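Local coordinates for protein inorganic pyrophosphatase (Neisseria gonorrhoeae, PDB 5TEA) that probably catalyses the magnesium-dependent hydrolysis of inorganic pyrophosphate to two phosphate ions, working as a homohexamer, at residues B[85-90]-B[122-127]; B[97-102]-B[165-170]. All coordinates share one frame; numbering follows the deposited sequence.

Contact 1. Residues B[85-90]-B[122-127]; sequences TEQPLA and DRNNGN
Two loops of the pyrophosphatase fold are joined where the carboxylate of Glu86 meets the Asx turn that Asp122 builds in residues 122-127. Each oxygen of Glu86 takes one side-chain amide. Asn124 ND2 donates to Glu86 OE1 over 2.8 Å, coming from above the carboxylate plane although the oxygen lies almost in the plane of the asparagine amide. Asn125 ND2 donates to Glu86 OE2 over a longer 3.2 Å, on that oxygen's syn lone pair, with the amide turned 77° from the carboxylate. Held at both oxygens, the carboxylate has its rotation largely fixed. The glutamate chain gets there by a bend at chi2 (90°), which swings its end across to the asparagines.

The Asx turn sets the two amides in position: Asp122 OD1 accepts from Asn124 N, nearly along its C-O axis, at 2.9 Å, and also from Asn125 N. The other oxygen, Asp122 OD2, comes within 3.9 Å of Glu86 OE1, a pairing of like charges that the donated N-H groups and water 1 probably temper. That water accepts from Glu86 N and donates to Glu86 OE1 at 2.8 Å, with a weak bond to Asp122 OD2. Water 2 accepts from both Gln87 NE2 and Asn124 ND2, the latter at 2.9 Å, so this amide nitrogen serves Glu86 and the water together.

Asn125 OD1 turns to the backbone N of Ala128, while Asn124 OD1 accepts from Ala57 N of a second subunit and Gln142 NE2 of a third, placing the contact at a hexamer junction. Within the chain, residues 85-90 lead from strand 80-83 to strand 94-107, and residues 122-127 lie between strand 110-119 and helix 137-149.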
loop_
_atom_site.group_PDB
_atom_site.type_symbol
_atom_site.label_atom_id
_atom_site.label_comp_id
_atom_site.label_asym_id
_atom_site.label_seq_id
_atom_site.Cartn_x
_atom_site.Cartn_y
_atom_site.Cartn_z
ATOM N N THR B 85 16.918 -1.099 -3.840
ATOM C CA THR B 85 16.105 -0.295 -4.740
ATOM C C THR B 85 15.273 0.667 -3.905
ATOM O O THR B 85 15.076 0.463 -2.706
ATOM C CB THR B 85 15.134 -1.137 -5.602
ATOM O OG1 THR B 85 14.245 -1.862 -4.744
ATOM C CG2 THR B 85 15.868 -2.117 -6.523
ATOM N N GLU B 86 14.736 1.693 -4.562
ATOM C CA GLU B 86 13.825 2.602 -3.867
ATOM C C GLU B 86 12.469 1.944 -3.605
ATOM O O GLU B 86 11.881 2.128 -2.531
ATOM C CB GLU B 86 13.656 3.899 -4.672
ATOM C CG GLU B 86 14.799 4.917 -4.504
ATOM C CD GLU B 86 15.959 4.766 -5.509
ATOM O OE1 GLU B 86 15.719 4.530 -6.725
ATOM O OE2 GLU B 86 17.127 4.906 -5.070
ATOM N N GLN B 87 11.954 1.179 -4.570
ATOM C CA GLN B 87 10.688 0.493 -4.424
ATOM C C GLN B 87 10.885 -1.022 -4.505
ATOM O O GLN B 87 11.708 -1.498 -5.296
ATOM C CB GLN B 87 9.699 0.971 -5.507
ATOM C CG GLN B 87 9.279 2.452 -5.356
ATOM C CD GLN B 87 10.191 3.446 -6.083
ATOM O OE1 GLN B 87 10.887 3.097 -7.042
ATOM N NE2 GLN B 87 10.173 4.701 -5.632
ATOM N N PRO B 88 10.162 -1.802 -3.702
ATOM C CA PRO B 88 10.418 -3.255 -3.662
ATOM C C PRO B 88 10.242 -3.940 -5.014
ATOM O O PRO B 88 9.376 -3.581 -5.820
ATOM C CB PRO B 88 9.391 -3.773 -2.639
ATOM C CG PRO B 88 9.060 -2.594 -1.795
ATOM C CD PRO B 88 9.164 -1.386 -2.698
ATOM N N LEU B 89 11.087 -4.941 -5.250
ATOM C CA LEU B 89 11.000 -5.803 -6.418
ATOM C C LEU B 89 10.216 -7.076 -6.103
ATOM O O LEU B 89 10.343 -7.638 -5.014
ATOM C CB LEU B 89 12.420 -6.143 -6.887
ATOM C CG LEU B 89 12.635 -6.620 -8.314
ATOM C CD1 LEU B 89 12.057 -5.613 -9.292
ATOM C CD2 LEU B 89 14.131 -6.866 -8.580
ATOM N N ALA B 90 9.409 -7.536 -7.062
ATOM C CA ALA B 90 8.615 -8.747 -6.855
ATOM C C ALA B 90 9.461 -10.023 -6.903
ATOM O O ALA B 90 10.481 -10.102 -7.597
ATOM C CB ALA B 90 7.505 -8.845 -7.903
ATOM N N ASP B 122 19.590 1.926 -13.620
ATOM C CA ASP B 122 18.639 2.575 -12.709
ATOM C C ASP B 122 18.442 4.018 -13.165
ATOM O O ASP B 122 19.256 4.891 -12.850
ATOM C CB ASP B 122 19.139 2.522 -11.262
ATOM C CG ASP B 122 18.105 3.060 -10.263
ATOM O OD1 ASP B 122 17.235 3.868 -10.644
ATOM O OD2 ASP B 122 18.149 2.666 -9.092
ATOM N N ARG B 123 17.350 4.275 -13.887
ATOM C CA ARG B 123 17.078 5.620 -14.371
ATOM C C ARG B 123 16.208 6.412 -13.413
ATOM O O ARG B 123 15.774 7.517 -13.759
ATOM C CB ARG B 123 16.450 5.554 -15.770
ATOM C CG ARG B 123 17.381 4.806 -16.729
ATOM C CD ARG B 123 16.976 4.849 -18.179
ATOM N NE ARG B 123 17.713 3.815 -18.909
ATOM C CZ ARG B 123 17.589 3.570 -20.210
ATOM N NH1 ARG B 123 16.756 4.289 -20.955
ATOM N NH2 ARG B 123 18.298 2.591 -20.764
ATOM N N ASN B 124 15.943 5.875 -12.219
ATOM C CA ASN B 124 15.280 6.674 -11.197
ATOM C C ASN B 124 16.280 7.495 -10.386
ATOM O O ASN B 124 16.043 8.677 -10.120
ATOM C CB ASN B 124 14.468 5.781 -10.258
ATOM C CG ASN B 124 13.691 6.579 -9.223
ATOM O OD1 ASN B 124 12.923 7.484 -9.560
ATOM N ND2 ASN B 124 13.894 6.251 -7.952
ATOM N N ASN B 125 17.390 6.898 -9.964
ATOM C CA ASN B 125 18.434 7.675 -9.311
ATOM C C ASN B 125 19.609 7.971 -10.235
ATOM O O ASN B 125 20.581 8.595 -9.802
ATOM C CB ASN B 125 18.909 6.980 -8.025
ATOM C CG ASN B 125 19.585 5.628 -8.270
ATOM O OD1 ASN B 125 20.189 5.391 -9.306
ATOM N ND2 ASN B 125 19.461 4.735 -7.306
ATOM N N GLY B 126 19.531 7.571 -11.499
ATOM C CA GLY B 126 20.612 7.887 -12.418
ATOM C C GLY B 126 21.897 7.141 -12.132
ATOM O O GLY B 126 22.985 7.703 -12.302
ATOM N N ASN B 127 21.797 5.874 -11.716
ATOM C CA ASN B 127 22.957 5.054 -11.368
ATOM C C ASN B 127 23.827 5.751 -10.323
ATOM O O ASN B 127 25.051 5.823 -10.441
ATOM C CB ASN B 127 23.758 4.703 -12.621
ATOM C CG ASN B 127 22.895 4.014 -13.658
ATOM O OD1 ASN B 127 22.264 3.003 -13.362
ATOM N ND2 ASN B 127 22.831 4.577 -14.862
HETATM O O HOH W 1 15.196 1.865 -7.477
HETATM O O HOH W 2 12.122 6.475 -5.707
#

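Contact 2. Residues B[97-102]-B[165-170]; sequences ARVIGV and GGAEEA. Unlike the reference sequence in segment 165-170: Gly166 (reference Asp).
Val102 and Gly165 form an antiparallel hydrogen-bonded pair, and just beyond it the chain of residues 165-170 leaves the sheet and turns into a helix whose first turn lies against strand 94-107. The two bonds of the pair differ in shape. Gly165 N donates to Val102 O over 2.7 Å, almost straight (178°) and in the carbonyl plane, whereas Val102 N approaches Gly165 O from above its carbonyl plane at 2.9 Å. Gly101 lies close against the departing chain, its CA 3.2 Å from Gly165 O. Gly166, which differs from the reference sequence, occupies the N-cap position, and its carbonyl receives Ala170 N in the first helical turn.

Ala170 carries the apolar side of the contact. Its methyl is directed at the strand: Ala170 CB meets Val99 CG1 at 3.6 Å and Val102 CB at 3.7 Å, and lies 3.4 Å from Gly101 O. Val99 offers that branch because CG1 is anti to the backbone N (chi1 175°), which carries it toward Ala170. On Val102 it is CG1, between N and the carbonyl carbon at chi1 54°, that packs alongside Gly165 CA and the backbone of Ala170; Glu169 CG lies 4.1 Å from Val102 CG1. Ala167 CB rests against Val99 O at 3.7 Å.

Ile100 and Gly101 both face Val116 of strand 110-119, a classic beta bulge beside the start of the helix. Val99 and Val102 also touch Ile115 of that strand, while Val99 packs on Ile26 of strand 25-32. Strand 94-107 is thus flanked by sheet neighbours as strand 159-165 hands over to helix 167-183.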
loop_
_atom_site.group_PDB
_atom_site.type_symbol
_atom_site.label_atom_id
_atom_site.label_comp_id
_atom_site.label_asym_id
_atom_site.label_seq_id
_atom_site.Cartn_x
_atom_site.Cartn_y
_atom_site.Cartn_z
ATOM N N ALA B 97 22.597 -6.770 -12.566
ATOM C CA ALA B 97 22.810 -5.933 -11.395
ATOM C C ALA B 97 24.283 -5.588 -11.255
ATOM O O ALA B 97 25.152 -6.413 -11.545
ATOM C CB ALA B 97 22.319 -6.628 -10.121
ATOM N N ARG B 98 24.559 -4.380 -10.781
ATOM C CA ARG B 98 25.938 -3.976 -10.529
ATOM C C ARG B 98 26.332 -4.401 -9.121
ATOM O O ARG B 98 25.585 -4.161 -8.168
ATOM C CB ARG B 98 26.111 -2.463 -10.699
ATOM C CG ARG B 98 27.403 -1.916 -10.087
ATOM C CD ARG B 98 27.546 -0.407 -10.286
ATOM N NE ARG B 98 27.913 -0.070 -11.657
ATOM C CZ ARG B 98 29.156 -0.063 -12.136
ATOM N NH1 ARG B 98 30.189 -0.371 -11.360
ATOM N NH2 ARG B 98 29.367 0.258 -13.402
ATOM N N VAL B 99 27.499 -5.040 -9.003
ATOM C CA VAL B 99 28.092 -5.410 -7.715
ATOM C C VAL B 99 28.725 -4.163 -7.098
ATOM O O VAL B 99 29.629 -3.567 -7.696
ATOM C CB VAL B 99 29.156 -6.501 -7.905
ATOM C CG1 VAL B 99 29.879 -6.809 -6.575
ATOM C CG2 VAL B 99 28.567 -7.751 -8.526
ATOM N N ILE B 100 28.281 -3.768 -5.905
ATOM C CA ILE B 100 28.872 -2.601 -5.249
ATOM C C ILE B 100 29.582 -2.920 -3.940
ATOM O O ILE B 100 30.247 -2.023 -3.392
ATOM C CB ILE B 100 27.854 -1.454 -5.027
ATOM C CG1 ILE B 100 26.795 -1.832 -3.982
ATOM C CG2 ILE B 100 27.250 -0.969 -6.361
ATOM C CD1 ILE B 100 25.945 -0.649 -3.528
ATOM N N GLY B 101 29.508 -4.149 -3.433
ATOM C CA GLY B 101 30.181 -4.490 -2.195
ATOM C C GLY B 101 29.772 -5.875 -1.724
ATOM O O GLY B 101 29.055 -6.602 -2.421
ATOM N N VAL B 102 30.252 -6.239 -0.536
ATOM C CA VAL B 102 29.881 -7.517 0.076
ATOM C C VAL B 102 29.728 -7.338 1.573
ATOM O O VAL B 102 30.530 -6.653 2.219
ATOM C CB VAL B 102 30.885 -8.642 -0.264
ATOM C CG1 VAL B 102 32.344 -8.253 0.087
ATOM C CG2 VAL B 102 30.461 -9.972 0.366
ATOM N N GLY B 165 32.849 -5.261 2.646
ATOM C CA GLY B 165 33.928 -5.317 1.673
ATOM C C GLY B 165 33.547 -4.580 0.407
ATOM O O GLY B 165 32.356 -4.393 0.136
ATOM N N GLY B 166 34.536 -4.159 -0.382
ATOM C CA GLY B 166 34.263 -3.450 -1.612
ATOM C C GLY B 166 33.967 -4.414 -2.749
ATOM O O GLY B 166 33.882 -5.629 -2.570
ATOM N N ALA B 167 33.819 -3.847 -3.949
ATOM C CA ALA B 167 33.390 -4.656 -5.086
ATOM C C ALA B 167 34.447 -5.674 -5.493
ATOM O O ALA B 167 34.101 -6.760 -5.979
ATOM C CB ALA B 167 33.030 -3.767 -6.279
ATOM N N GLU B 168 35.729 -5.354 -5.304
ATOM C CA GLU B 168 36.759 -6.315 -5.688
ATOM C C GLU B 168 36.755 -7.521 -4.754
ATOM O O GLU B 168 36.844 -8.665 -5.217
ATOM C CB GLU B 168 38.126 -5.642 -5.742
ATOM C CG GLU B 168 38.306 -4.718 -6.972
ATOM C CD GLU B 168 37.881 -5.378 -8.299
ATOM O OE1 GLU B 168 36.973 -4.840 -8.974
ATOM O OE2 GLU B 168 38.455 -6.433 -8.666
ATOM N N GLU B 169 36.615 -7.298 -3.439
ATOM C CA GLU B 169 36.428 -8.429 -2.531
ATOM C C GLU B 169 35.149 -9.196 -2.862
ATOM O O GLU B 169 35.126 -10.433 -2.792
ATOM C CB GLU B 169 36.412 -7.976 -1.062
ATOM C CG GLU B 169 36.335 -9.175 -0.082
ATOM C CD GLU B 169 36.381 -8.805 1.405
ATOM O OE1 GLU B 169 36.463 -9.731 2.247
ATOM O OE2 GLU B 169 36.345 -7.606 1.746
ATOM N N ALA B 170 34.070 -8.482 -3.208
ATOM C CA ALA B 170 32.827 -9.160 -3.586
ATOM C C ALA B 170 33.028 -10.045 -4.811
ATOM O O ALA B 170 32.508 -11.163 -4.868
ATOM C CB ALA B 170 31.720 -8.138 -3.842
#

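In the fold
Contact 2 is buried within one subunit, and contact 1 is a partly buried meeting of loops that other subunits adjoin. Their chemistry follows: in 97-102 with 165-170, main-chain sheet bonds and small apolar groups dominate, while in 85-90 with 122-127 a carboxylate, amides and waters do the work between segments with no regular structure. They share a framework, because the loop of 85-90 runs into strand 94-107, which carries 97-102, and 122-127 follows strand 110-119, its antiparallel neighbour. Their centres stand about 18 Å apart. Contact 1 lies away from the annotated sites, while the Val102 side chain of contact 2 is about 11 Å from the bound calcium ion, too far to touch it.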